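Local coordinates for succinate dehydrogenase subunit B (Mycolicibacterium smegmatis MC2 51, PDB 6LUM), which probably relays electrons from the flavin-bearing subunit A through its three iron–sulfur clusters toward quinone, as the iron–sulfur subunit of succinate dehydrogenase, at residues Met25-Ile30 / Gln112-Ile117; Gln44-Pro49 / His61-Tyr66; Ala166-Thr171 / Ala202-Phe207; Thr171-Leu176 / Arg242-Thr247. All blocks are in the same frame, centred on the assembly; numbering follows the deposited sequence.

How the contacts relate
The four contacts form two pairs, one in each half of an elongated iron–sulfur subunit. Contacts 1 and 2, their centres 10 Å apart, belong to the 2Fe-2S domain: strands 27-32 and 42-47 are neighbours in one sheet, and contact 2 is nested along the chain inside the loop that contact 1 closes. Contacts 3 and 4 follow later, also with centres 10 Å apart; they share Thr-171, and their segments alternate along the sequence: the loop leading to Cys-174 packs first on helix 196-206, then on 242-247. The centres of contacts 1 and 3 lie 40 Å apart, on opposite sides of the chain's centre, a span across which the clusters are strung.

Contact 1 of 4, residues Met25-Ile30 / Gln112-Ile117; sequences MVTLKI and QLTITI
Thr-27 and Lys-29 carry all four backbone hydrogen bonds that join the segment from Met-25 to Ile-30 with that from Gln-112 to Ile-117, each residue giving its N-H and its carbonyl to the parallel neighbour. Thr-27 N reaches Leu-113 O (3.2 Å) and Thr-27 O receives Ile-115 N (2.9 Å); two residues on, Lys-29 N binds Ile-115 O (2.8 Å) and Lys-29 O takes Ile-117 N. The strand axes diverge by 22°, a modest twist.

Alternate side chains divide between the faces. On one, Leu-28 and Ile-115 lie side by side, with CD2 of the leucine 4.1 Å from CB of the isoleucine and equally near Ile-117 CD1. Ile-30 CD1 comes to 3.6 Å from Ile-117 CD1; in both isoleucines CG1 stands anti to the carbonyl carbon (chi1 near -48°), and the two chains run alongside each other. At the other end Val-26 CG1 touches Ile-115 CG1 at 4.1 Å. Leu-60 and Val-63 of helix 56-67 cover this apolar side. The opposite face bears Thr-27, Thr-114, Lys-29 and Thr-116; here the aliphatic part of Lys-29 passes Thr-114 CG2, while its ammonium end makes a cation-pi contact with Trp-43.

The pairing joins the first strand to a late one, as in the beta-grasp ferredoxin fold. Its chemistry implies a two-sided sheet, apolar where helix 56-67 packs and polar on the threonine and lysine face.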
# COMPACT_ATOMS: atom_id res chain seq x y z
N MET J 25 4.69 -38.14 -47.54
CA MET J 25 4.22 -39.09 -46.54
C MET J 25 5.07 -39.03 -45.28
O MET J 25 5.45 -40.04 -44.70
CB MET J 25 4.17 -40.50 -47.12
CG MET J 25 3.38 -40.61 -48.41
SD MET J 25 1.62 -40.28 -48.22
CE MET J 25 1.19 -41.45 -46.94
N VAL J 26 5.38 -37.80 -44.86
CA VAL J 26 6.10 -37.57 -43.62
C VAL J 26 5.39 -38.24 -42.45
O VAL J 26 4.16 -38.37 -42.42
CB VAL J 26 6.23 -36.05 -43.39
CG1 VAL J 26 6.90 -35.74 -42.08
CG2 VAL J 26 7.01 -35.43 -44.52
N THR J 27 6.18 -38.70 -41.48
CA THR J 27 5.66 -39.33 -40.28
C THR J 27 5.77 -38.35 -39.11
O THR J 27 6.80 -37.68 -38.96
CB THR J 27 6.44 -40.61 -39.96
OG1 THR J 27 6.11 -41.61 -40.93
CG2 THR J 27 6.10 -41.12 -38.58
N LEU J 28 4.72 -38.26 -38.31
CA LEU J 28 4.72 -37.47 -37.09
C LEU J 28 4.72 -38.40 -35.89
O LEU J 28 4.15 -39.49 -35.95
CB LEU J 28 3.51 -36.54 -37.02
CG LEU J 28 3.14 -35.72 -38.24
CD1 LEU J 28 1.80 -35.07 -38.00
CD2 LEU J 28 4.17 -34.67 -38.53
N LYS J 29 5.34 -37.97 -34.80
CA LYS J 29 5.37 -38.73 -33.56
C LYS J 29 4.82 -37.84 -32.46
O LYS J 29 5.56 -37.09 -31.83
CB LYS J 29 6.79 -39.18 -33.23
CG LYS J 29 7.13 -40.56 -33.72
CD LYS J 29 8.50 -40.96 -33.26
CE LYS J 29 8.57 -41.02 -31.75
NZ LYS J 29 9.93 -41.40 -31.29
N ILE J 30 3.54 -37.92 -32.22
CA ILE J 30 2.92 -37.09 -31.21
C ILE J 30 3.15 -37.76 -29.87
O ILE J 30 3.32 -38.98 -29.80
CB ILE J 30 1.42 -36.91 -31.49
CG1 ILE J 30 1.18 -36.51 -32.94
CG2 ILE J 30 0.86 -35.81 -30.63
CD1 ILE J 30 1.75 -35.21 -33.29
N GLN J 112 13.30 -42.18 -44.64
CA GLN J 112 12.05 -42.04 -43.91
C GLN J 112 12.16 -40.86 -42.96
O GLN J 112 12.88 -40.92 -41.96
CB GLN J 112 11.73 -43.32 -43.16
CG GLN J 112 10.29 -43.40 -42.68
CD GLN J 112 9.88 -44.81 -42.31
OE1 GLN J 112 9.86 -45.18 -41.14
NE2 GLN J 112 9.53 -45.60 -43.32
N LEU J 113 11.44 -39.78 -43.26
CA LEU J 113 11.46 -38.57 -42.45
C LEU J 113 10.47 -38.70 -41.30
O LEU J 113 9.36 -39.22 -41.48
CB LEU J 113 11.14 -37.35 -43.30
CG LEU J 113 11.02 -36.00 -42.60
CD1 LEU J 113 12.17 -35.78 -41.64
CD2 LEU J 113 10.95 -34.88 -43.62
N THR J 114 10.88 -38.23 -40.13
CA THR J 114 10.05 -38.30 -38.93
C THR J 114 10.18 -36.98 -38.18
O THR J 114 11.28 -36.43 -38.09
CB THR J 114 10.47 -39.47 -38.04
OG1 THR J 114 10.31 -40.69 -38.76
CG2 THR J 114 9.63 -39.52 -36.78
N ILE J 115 9.06 -36.48 -37.67
CA ILE J 115 9.01 -35.25 -36.91
C ILE J 115 8.45 -35.57 -35.54
O ILE J 115 7.55 -36.39 -35.41
CB ILE J 115 8.17 -34.18 -37.63
CG1 ILE J 115 8.82 -33.85 -38.96
CG2 ILE J 115 8.04 -32.94 -36.80
CD1 ILE J 115 8.24 -32.68 -39.64
N THR J 116 9.01 -34.94 -34.52
CA THR J 116 8.70 -35.26 -33.13
C THR J 116 8.05 -34.05 -32.49
O THR J 116 8.69 -33.00 -32.36
CB THR J 116 9.97 -35.65 -32.39
OG1 THR J 116 10.55 -36.80 -33.01
CG2 THR J 116 9.67 -35.98 -30.96
N ILE J 117 6.80 -34.20 -32.06
CA ILE J 117 6.01 -33.10 -31.53
C ILE J 117 5.61 -33.46 -30.11
O ILE J 117 5.28 -34.61 -29.83
CB ILE J 117 4.78 -32.83 -32.41
CG1 ILE J 117 5.19 -32.80 -33.87
CG2 ILE J 117 4.16 -31.52 -32.07
CD1 ILE J 117 4.07 -32.96 -34.79

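Contact 2 of 4, residues Gln44-Pro49 / His61-Tyr66; sequences QSFRVP and HYVKWY
Phe-46, Val-48 and Pro-49 meet Tyr-62 and Val-63 where helix 56-67 lies across the sheet in the beta-grasp fold of 2Fe-2S ferredoxins. The contact is apolar throughout and falls into two kinds.

Two CH-pi contacts come first. Val-63 sets its CG1 anti to the backbone N (chi1 163°), which places that methyl almost exactly above the middle of the Phe-46 ring, 4.1 Å from CG1 to the centroid and 2° off the normal. The second uses the other aromatic ring: Pro-49 CD sits over one face of Tyr-62, 3.8 Å from the centroid and shifted toward the CZ side, while Tyr-66, one helical turn further on, puts its CD1 over the centre of the opposite face. The tyrosine is thus sandwiched between Pro-49 and Tyr-66 of its own helix. With an alanine in place of Tyr-62, a gap would probably open between these two residues, and the proline ring would lose the aromatic surface it rests on.

Other apolar contacts fill the middle. Val-48 CG1 reaches both helix residues, lying 3.8 Å from Tyr-62 CD1, which it approaches obliquely. Leu-59 and Leu-67 also touch Val-48, extending the core along the helix. Residues such as His-61, Lys-64 and Trp-65, turned elsewhere, meet subunit A, so the helix serves the sheet and the subunit interface together. The Val-63 and Phe-46 side chains cross at about a right angle, and Val-63 CG2 lies 4.0 Å from Phe-46 CB and 3.5 Å from Val-48 CG1.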
# COMPACT_ATOMS: atom_id res chain seq x y z
N GLN J 44 2.75 -41.81 -30.22
CA GLN J 44 1.91 -42.37 -31.26
C GLN J 44 2.36 -41.82 -32.60
O GLN J 44 2.55 -40.61 -32.73
CB GLN J 44 0.43 -42.05 -31.03
CG GLN J 44 -0.49 -42.71 -32.03
CD GLN J 44 -1.71 -43.30 -31.39
OE1 GLN J 44 -1.82 -43.32 -30.16
NE2 GLN J 44 -2.63 -43.78 -32.20
N SER J 45 2.53 -42.69 -33.57
CA SER J 45 3.09 -42.32 -34.86
C SER J 45 2.01 -42.33 -35.92
O SER J 45 1.29 -43.31 -36.07
CB SER J 45 4.22 -43.26 -35.26
OG SER J 45 4.70 -42.96 -36.55
N PHE J 46 1.92 -41.23 -36.66
CA PHE J 46 0.98 -41.05 -37.75
C PHE J 46 1.73 -40.82 -39.05
O PHE J 46 2.86 -40.33 -39.05
CB PHE J 46 0.07 -39.85 -37.51
CG PHE J 46 -0.71 -39.94 -36.24
CD1 PHE J 46 -0.27 -39.30 -35.10
CD2 PHE J 46 -1.90 -40.63 -36.19
CE1 PHE J 46 -0.99 -39.37 -33.94
CE2 PHE J 46 -2.62 -40.70 -35.03
CZ PHE J 46 -2.16 -40.07 -33.91
N ARG J 47 1.10 -41.16 -40.17
CA ARG J 47 1.68 -40.95 -41.48
C ARG J 47 0.77 -40.05 -42.30
O ARG J 47 -0.36 -40.44 -42.62
CB ARG J 47 1.91 -42.27 -42.21
CG ARG J 47 2.32 -42.09 -43.65
CD ARG J 47 2.74 -43.41 -44.25
NE ARG J 47 3.70 -44.09 -43.39
CZ ARG J 47 5.01 -43.91 -43.46
NH1 ARG J 47 5.82 -44.56 -42.64
NH2 ARG J 47 5.52 -43.07 -44.35
N VAL J 48 1.25 -38.86 -42.64
CA VAL J 48 0.44 -37.86 -43.31
C VAL J 48 1.19 -37.35 -44.54
O VAL J 48 2.42 -37.38 -44.56
CB VAL J 48 0.11 -36.70 -42.36
CG1 VAL J 48 -0.64 -37.21 -41.18
CG2 VAL J 48 1.38 -36.04 -41.91
N PRO J 49 0.50 -36.89 -45.58
CA PRO J 49 1.20 -36.36 -46.75
C PRO J 49 1.63 -34.92 -46.52
O PRO J 49 0.94 -34.14 -45.86
CB PRO J 49 0.15 -36.45 -47.85
CG PRO J 49 -1.11 -36.29 -47.15
CD PRO J 49 -0.95 -36.96 -45.81
N HIS J 61 -3.55 -30.55 -38.52
CA HIS J 61 -4.94 -30.48 -38.94
C HIS J 61 -5.35 -31.72 -39.71
O HIS J 61 -6.43 -32.26 -39.50
CB HIS J 61 -5.18 -29.24 -39.79
CG HIS J 61 -5.47 -28.01 -38.99
ND1 HIS J 61 -5.23 -26.74 -39.47
CD2 HIS J 61 -5.99 -27.85 -37.75
CE1 HIS J 61 -5.57 -25.86 -38.56
NE2 HIS J 61 -6.04 -26.50 -37.51
N TYR J 62 -4.50 -32.18 -40.62
CA TYR J 62 -4.78 -33.44 -41.31
C TYR J 62 -4.98 -34.57 -40.30
O TYR J 62 -5.95 -35.33 -40.40
CB TYR J 62 -3.63 -33.78 -42.26
CG TYR J 62 -3.90 -34.94 -43.19
CD1 TYR J 62 -3.94 -36.24 -42.72
CD2 TYR J 62 -4.08 -34.73 -44.54
CE1 TYR J 62 -4.17 -37.29 -43.56
CE2 TYR J 62 -4.30 -35.77 -45.39
CZ TYR J 62 -4.35 -37.05 -44.90
OH TYR J 62 -4.58 -38.10 -45.75
N VAL J 63 -4.07 -34.70 -39.34
CA VAL J 63 -4.20 -35.77 -38.35
C VAL J 63 -5.52 -35.65 -37.60
O VAL J 63 -6.26 -36.63 -37.46
CB VAL J 63 -3.01 -35.75 -37.37
CG1 VAL J 63 -3.36 -36.54 -36.16
CG2 VAL J 63 -1.80 -36.32 -38.02
N LYS J 64 -5.83 -34.46 -37.11
CA LYS J 64 -7.00 -34.30 -36.25
C LYS J 64 -8.29 -34.48 -37.03
O LYS J 64 -9.27 -35.03 -36.51
CB LYS J 64 -6.98 -32.93 -35.59
CG LYS J 64 -8.17 -32.66 -34.72
CD LYS J 64 -8.02 -31.37 -33.98
CE LYS J 64 -9.18 -31.17 -33.05
NZ LYS J 64 -9.61 -32.47 -32.50
N TRP J 65 -8.32 -34.05 -38.28
CA TRP J 65 -9.55 -34.17 -39.05
C TRP J 65 -9.77 -35.61 -39.50
O TRP J 65 -10.82 -36.19 -39.24
CB TRP J 65 -9.52 -33.23 -40.26
CG TRP J 65 -9.54 -31.80 -39.88
CD1 TRP J 65 -9.85 -31.27 -38.67
CD2 TRP J 65 -9.22 -30.69 -40.72
NE1 TRP J 65 -9.75 -29.91 -38.70
CE2 TRP J 65 -9.36 -29.53 -39.95
CE3 TRP J 65 -8.84 -30.57 -42.06
CZ2 TRP J 65 -9.13 -28.27 -40.47
CZ3 TRP J 65 -8.60 -29.33 -42.56
CH2 TRP J 65 -8.75 -28.19 -41.78
N TYR J 66 -8.78 -36.21 -40.16
CA TYR J 66 -9.02 -37.48 -40.82
C TYR J 66 -8.65 -38.68 -39.95
O TYR J 66 -9.52 -39.50 -39.61
CB TYR J 66 -8.29 -37.50 -42.16
CG TYR J 66 -8.69 -36.33 -43.01
CD1 TYR J 66 -7.88 -35.23 -43.13
CD2 TYR J 66 -9.90 -36.33 -43.68
CE1 TYR J 66 -8.25 -34.15 -43.90
CE2 TYR J 66 -10.28 -35.26 -44.45
CZ TYR J 66 -9.45 -34.17 -44.56
OH TYR J 66 -9.82 -33.10 -45.33

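Contact 3 of 4, residues Ala166-Thr171 / Ala202-Phe207; sequences ARYDDT and AHRFIF
Tyr-168 and Thr-171 both turn a side chain into the space between backbone N and carbonyl carbon, chi1 61° for CG of the tyrosine and 42° for OG1 of the threonine; these torsions lay the tyrosine ring against Arg-204 O and Phe-207 O and set the threonine OG1 at His-203 ND1. The threonine hydroxyl then works twice. It donates to Tyr-168 O, 2.9 Å from OG1, from well above the carbonyl plane, closing the loop on itself; and it accepts from His-203 ND1, 3.3 Å from the same OG1 and close to the imidazole plane.

Tyr-168 lies against main-chain oxygens at the helix end, its CB 3.6 Å from Arg-204 O and its CD1 3.3 Å from Phe-207 O. Tyr-168 CE2 stands over one face of the Arg-204 guanidinium, off its centre; NH2 of that arginine binds Gly-101 O of subunit A, while the tyrosine OH bonds Gln-160. Arg-167 stretches out until Phe-207 CD2 sits over its guanidinium, 3.7 Å from CZ, with the two planes 79° apart: the phenyl ring presents its edge to the flat cation. The NH2 of Arg-167 goes on to Arg-24 O of subunit D.

This dicluster-domain loop is therefore tied to a helix where subunits A and D also attach. Because His-203 donates through ND1 while NE2 pairs with the carboxylate of Glu-252, its imidazole may well be drawn toward the protonated form.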
# COMPACT_ATOMS: atom_id res chain seq x y z
N ALA J 166 11.62 5.26 -28.50
CA ALA J 166 12.40 4.23 -29.16
C ALA J 166 13.30 3.46 -28.20
O ALA J 166 14.17 2.72 -28.66
CB ALA J 166 13.25 4.84 -30.27
N ARG J 167 13.11 3.62 -26.90
CA ARG J 167 13.94 2.94 -25.92
C ARG J 167 13.32 1.62 -25.49
O ARG J 167 13.99 0.59 -25.50
CB ARG J 167 14.17 3.84 -24.72
CG ARG J 167 15.40 3.51 -23.91
CD ARG J 167 15.16 3.91 -22.48
NE ARG J 167 16.39 4.24 -21.77
CZ ARG J 167 16.40 4.74 -20.54
NH1 ARG J 167 15.26 4.97 -19.90
NH2 ARG J 167 17.55 5.03 -19.95
N TYR J 168 12.06 1.63 -25.09
CA TYR J 168 11.36 0.41 -24.73
C TYR J 168 10.76 -0.29 -25.92
O TYR J 168 9.97 -1.21 -25.75
CB TYR J 168 10.27 0.70 -23.70
CG TYR J 168 9.19 1.64 -24.16
CD1 TYR J 168 9.30 3.00 -23.96
CD2 TYR J 168 8.04 1.17 -24.75
CE1 TYR J 168 8.32 3.85 -24.35
CE2 TYR J 168 7.06 2.02 -25.15
CZ TYR J 168 7.20 3.36 -24.95
OH TYR J 168 6.21 4.22 -25.35
N ASP J 169 11.12 0.12 -27.13
CA ASP J 169 10.80 -0.66 -28.31
C ASP J 169 11.48 -2.02 -28.23
O ASP J 169 12.34 -2.26 -27.38
CB ASP J 169 11.24 0.10 -29.55
CG ASP J 169 10.68 -0.48 -30.81
OD1 ASP J 169 9.81 0.15 -31.43
OD2 ASP J 169 11.13 -1.58 -31.19
N ASP J 170 11.06 -2.92 -29.10
CA ASP J 170 11.64 -4.25 -29.25
C ASP J 170 11.26 -5.17 -28.09
O ASP J 170 11.46 -6.38 -28.17
CB ASP J 170 13.17 -4.16 -29.38
CG ASP J 170 13.85 -5.50 -29.32
OD1 ASP J 170 13.92 -6.20 -30.35
OD2 ASP J 170 14.32 -5.86 -28.23
N THR J 171 10.65 -4.63 -27.05
CA THR J 171 9.99 -5.45 -26.05
C THR J 171 8.49 -5.27 -26.09
O THR J 171 7.78 -5.90 -25.31
CB THR J 171 10.51 -5.13 -24.65
OG1 THR J 171 10.64 -3.72 -24.51
CG2 THR J 171 11.84 -5.78 -24.43
N ALA J 202 8.27 -6.66 -18.15
CA ALA J 202 8.59 -5.66 -17.14
C ALA J 202 9.62 -4.66 -17.62
O ALA J 202 9.57 -3.50 -17.21
CB ALA J 202 9.10 -6.34 -15.87
N HIS J 203 10.58 -5.08 -18.44
CA HIS J 203 11.48 -4.15 -19.10
C HIS J 203 10.69 -3.11 -19.88
O HIS J 203 11.01 -1.92 -19.86
CB HIS J 203 12.41 -4.94 -20.02
CG HIS J 203 13.27 -4.10 -20.91
ND1 HIS J 203 12.82 -3.58 -22.10
CD2 HIS J 203 14.57 -3.76 -20.83
CE1 HIS J 203 13.80 -2.92 -22.69
NE2 HIS J 203 14.87 -3.02 -21.94
N ARG J 204 9.63 -3.56 -20.55
CA ARG J 204 8.79 -2.65 -21.34
C ARG J 204 8.28 -1.48 -20.50
O ARG J 204 8.18 -0.36 -21.00
CB ARG J 204 7.62 -3.43 -21.94
CG ARG J 204 6.79 -2.67 -22.93
CD ARG J 204 5.68 -1.92 -22.24
NE ARG J 204 4.89 -1.12 -23.15
CZ ARG J 204 4.17 -0.07 -22.76
NH1 ARG J 204 4.20 0.30 -21.50
NH2 ARG J 204 3.47 0.62 -23.63
N PHE J 205 7.95 -1.73 -19.24
CA PHE J 205 7.37 -0.70 -18.38
C PHE J 205 8.39 0.01 -17.52
O PHE J 205 8.16 1.13 -17.09
CB PHE J 205 6.32 -1.31 -17.46
CG PHE J 205 5.06 -1.65 -18.14
CD1 PHE J 205 4.16 -0.67 -18.49
CD2 PHE J 205 4.76 -2.96 -18.44
CE1 PHE J 205 3.00 -0.99 -19.12
CE2 PHE J 205 3.61 -3.27 -19.09
CZ PHE J 205 2.73 -2.29 -19.42
N ILE J 206 9.51 -0.64 -17.23
CA ILE J 206 10.57 0.02 -16.48
C ILE J 206 11.23 1.08 -17.33
O ILE J 206 11.59 2.16 -16.84
CB ILE J 206 11.57 -1.02 -15.96
CG1 ILE J 206 10.99 -1.76 -14.76
CG2 ILE J 206 12.87 -0.38 -15.60
CD1 ILE J 206 11.67 -3.04 -14.47
N PHE J 207 11.39 0.82 -18.63
CA PHE J 207 12.04 1.79 -19.50
C PHE J 207 11.04 2.63 -20.27
O PHE J 207 11.33 3.08 -21.38
CB PHE J 207 13.01 1.08 -20.43
CG PHE J 207 14.23 0.59 -19.72
CD1 PHE J 207 14.20 -0.56 -18.96
CD2 PHE J 207 15.40 1.31 -19.77
CE1 PHE J 207 15.31 -0.99 -18.29
CE2 PHE J 207 16.51 0.87 -19.10
CZ PHE J 207 16.46 -0.27 -18.37

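Contact 4 of 4, residues Thr171-Leu176 / Arg242-Thr247; sequences TTKCIL and RGIQVT. With SF4 (iron/sulfur cluster), chain B.
Lys-173 and Arg-242 bring their CA atoms to 6.7 Å, where two irregular stretches run past each other, the second turning at Gly-243 with a positive phi of 67° before helix 246-258 begins. Both belong to the helical 4Fe-4S dicluster (alpha-helical ferredoxin) domain: Cys-174 opens the cluster-binding run that continues through Cys-177 and Cys-180, and Arg-242 follows the fourth pocket cysteine, Cys-240, and Pro-241.

The polar link is made by Lys-173, whose NZ donates to Arg-242 O at 2.8 Å, tilted 22° from the carbonyl plane. The lysine chain bends at chi3 to bring the ammonium to that oxygen. Going the other way, Arg-242 folds back over the loop, bent at chi2 and chi3, so that Lys-173 CB lies over one face of the guanidinium and Ile-175 CG2 at its edge. Its NH1 comes close to Lys-173 O, but at an angle too poor for a hydrogen bond. Ile-175 CD1 also packs on the arginine's CD, 3.8 Å away. Were Arg-242 replaced by a serine, Ile-175 CG2 and Lys-173 CB would be likely to lose the group that covers them, leaving a gap beside the cluster loop.

The carbonyls of Ile-175 and Leu-176 are bound by Arg-41 of subunit A, so the loop is gripped from the neighbouring chain as well. Beside the cluster, Ile-244 CD1 rests 4.0 Å from Cys-174 CB, while SG of that cysteine binds the cluster iron FE4 at 2.6 Å.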
# COMPACT_ATOMS: atom_id res chain seq x y z
N THR J 171 10.65 -4.63 -27.05
CA THR J 171 9.99 -5.45 -26.05
C THR J 171 8.49 -5.27 -26.09
O THR J 171 7.78 -5.90 -25.31
CB THR J 171 10.51 -5.13 -24.65
OG1 THR J 171 10.64 -3.72 -24.51
CG2 THR J 171 11.84 -5.78 -24.43
N THR J 172 8.00 -4.42 -26.98
CA THR J 172 6.58 -4.28 -27.24
C THR J 172 6.09 -5.27 -28.27
O THR J 172 4.92 -5.20 -28.67
CB THR J 172 6.27 -2.86 -27.69
OG1 THR J 172 7.13 -2.50 -28.77
CG2 THR J 172 6.46 -1.89 -26.56
N LYS J 173 6.93 -6.20 -28.69
CA LYS J 173 6.58 -7.19 -29.70
C LYS J 173 6.17 -8.52 -29.10
O LYS J 173 5.92 -9.46 -29.86
CB LYS J 173 7.76 -7.41 -30.63
CG LYS J 173 8.36 -6.18 -31.19
CD LYS J 173 9.67 -6.52 -31.84
CE LYS J 173 9.46 -7.56 -32.91
NZ LYS J 173 10.71 -7.89 -33.62
N CYS J 174 6.10 -8.64 -27.79
CA CYS J 174 5.87 -9.93 -27.15
C CYS J 174 4.42 -10.36 -27.33
O CYS J 174 3.51 -9.67 -26.87
CB CYS J 174 6.24 -9.83 -25.68
SG CYS J 174 5.70 -11.15 -24.61
N ILE J 175 4.21 -11.50 -27.99
CA ILE J 175 2.87 -12.04 -28.16
C ILE J 175 2.49 -12.99 -27.04
O ILE J 175 1.39 -13.56 -27.08
CB ILE J 175 2.71 -12.77 -29.50
CG1 ILE J 175 3.71 -13.90 -29.63
CG2 ILE J 175 2.89 -11.82 -30.61
CD1 ILE J 175 3.76 -14.52 -30.99
N LEU J 176 3.35 -13.18 -26.05
CA LEU J 176 3.07 -14.00 -24.88
C LEU J 176 2.76 -15.44 -25.26
O LEU J 176 1.71 -15.98 -24.94
CB LEU J 176 1.94 -13.40 -24.06
CG LEU J 176 2.22 -12.12 -23.30
CD1 LEU J 176 0.92 -11.47 -22.94
CD2 LEU J 176 3.00 -12.43 -22.07
N ARG J 242 9.35 -13.80 -32.35
CA ARG J 242 9.35 -12.43 -32.81
C ARG J 242 10.74 -11.83 -32.92
O ARG J 242 10.89 -10.72 -33.43
CB ARG J 242 8.52 -11.54 -31.89
CG ARG J 242 7.17 -12.07 -31.52
CD ARG J 242 6.28 -12.23 -32.71
NE ARG J 242 6.26 -11.08 -33.60
CZ ARG J 242 5.53 -9.99 -33.42
NH1 ARG J 242 4.74 -9.88 -32.38
NH2 ARG J 242 5.59 -9.00 -34.29
N GLY J 243 11.77 -12.53 -32.45
CA GLY J 243 13.11 -12.00 -32.46
C GLY J 243 13.28 -10.82 -31.53
O GLY J 243 13.45 -9.69 -32.00
N ILE J 244 13.23 -11.04 -30.22
CA ILE J 244 13.14 -9.93 -29.28
C ILE J 244 14.45 -9.62 -28.56
O ILE J 244 14.61 -8.49 -28.07
CB ILE J 244 11.99 -10.16 -28.28
CG1 ILE J 244 10.69 -9.64 -28.86
CG2 ILE J 244 12.22 -9.50 -26.94
CD1 ILE J 244 9.58 -9.68 -27.91
N GLN J 245 15.43 -10.53 -28.57
CA GLN J 245 16.66 -10.35 -27.79
C GLN J 245 16.32 -10.37 -26.31
O GLN J 245 16.58 -9.42 -25.57
CB GLN J 245 17.39 -9.06 -28.14
CG GLN J 245 17.52 -8.80 -29.61
CD GLN J 245 18.40 -9.80 -30.29
OE1 GLN J 245 18.14 -10.22 -31.41
NE2 GLN J 245 19.46 -10.19 -29.62
N VAL J 246 15.73 -11.49 -25.89
CA VAL J 246 15.20 -11.61 -24.54
C VAL J 246 16.31 -11.46 -23.51
O VAL J 246 16.14 -10.81 -22.48
CB VAL J 246 14.47 -12.96 -24.40
CG1 VAL J 246 13.65 -12.98 -23.17
CG2 VAL J 246 13.62 -13.21 -25.60
N THR J 247 17.46 -12.05 -23.78
CA THR J 247 18.53 -12.00 -22.80
C THR J 247 19.22 -10.65 -22.75
O THR J 247 19.76 -10.29 -21.71
CB THR J 247 19.55 -13.07 -23.09
OG1 THR J 247 20.51 -13.11 -22.04
CG2 THR J 247 20.23 -12.72 -24.34
FE1 SF4 B . 9.09 -15.14 -24.82
FE2 SF4 B . 7.07 -15.62 -26.99
FE3 SF4 B . 9.44 -13.81 -27.51
FE4 SF4 B . 7.21 -12.93 -25.69
S1 SF4 B . 7.32 -13.62 -27.70
S2 SF4 B . 9.32 -13.13 -25.50
S3 SF4 B . 6.97 -14.92 -24.98
S4 SF4 B . 9.19 -15.82 -26.84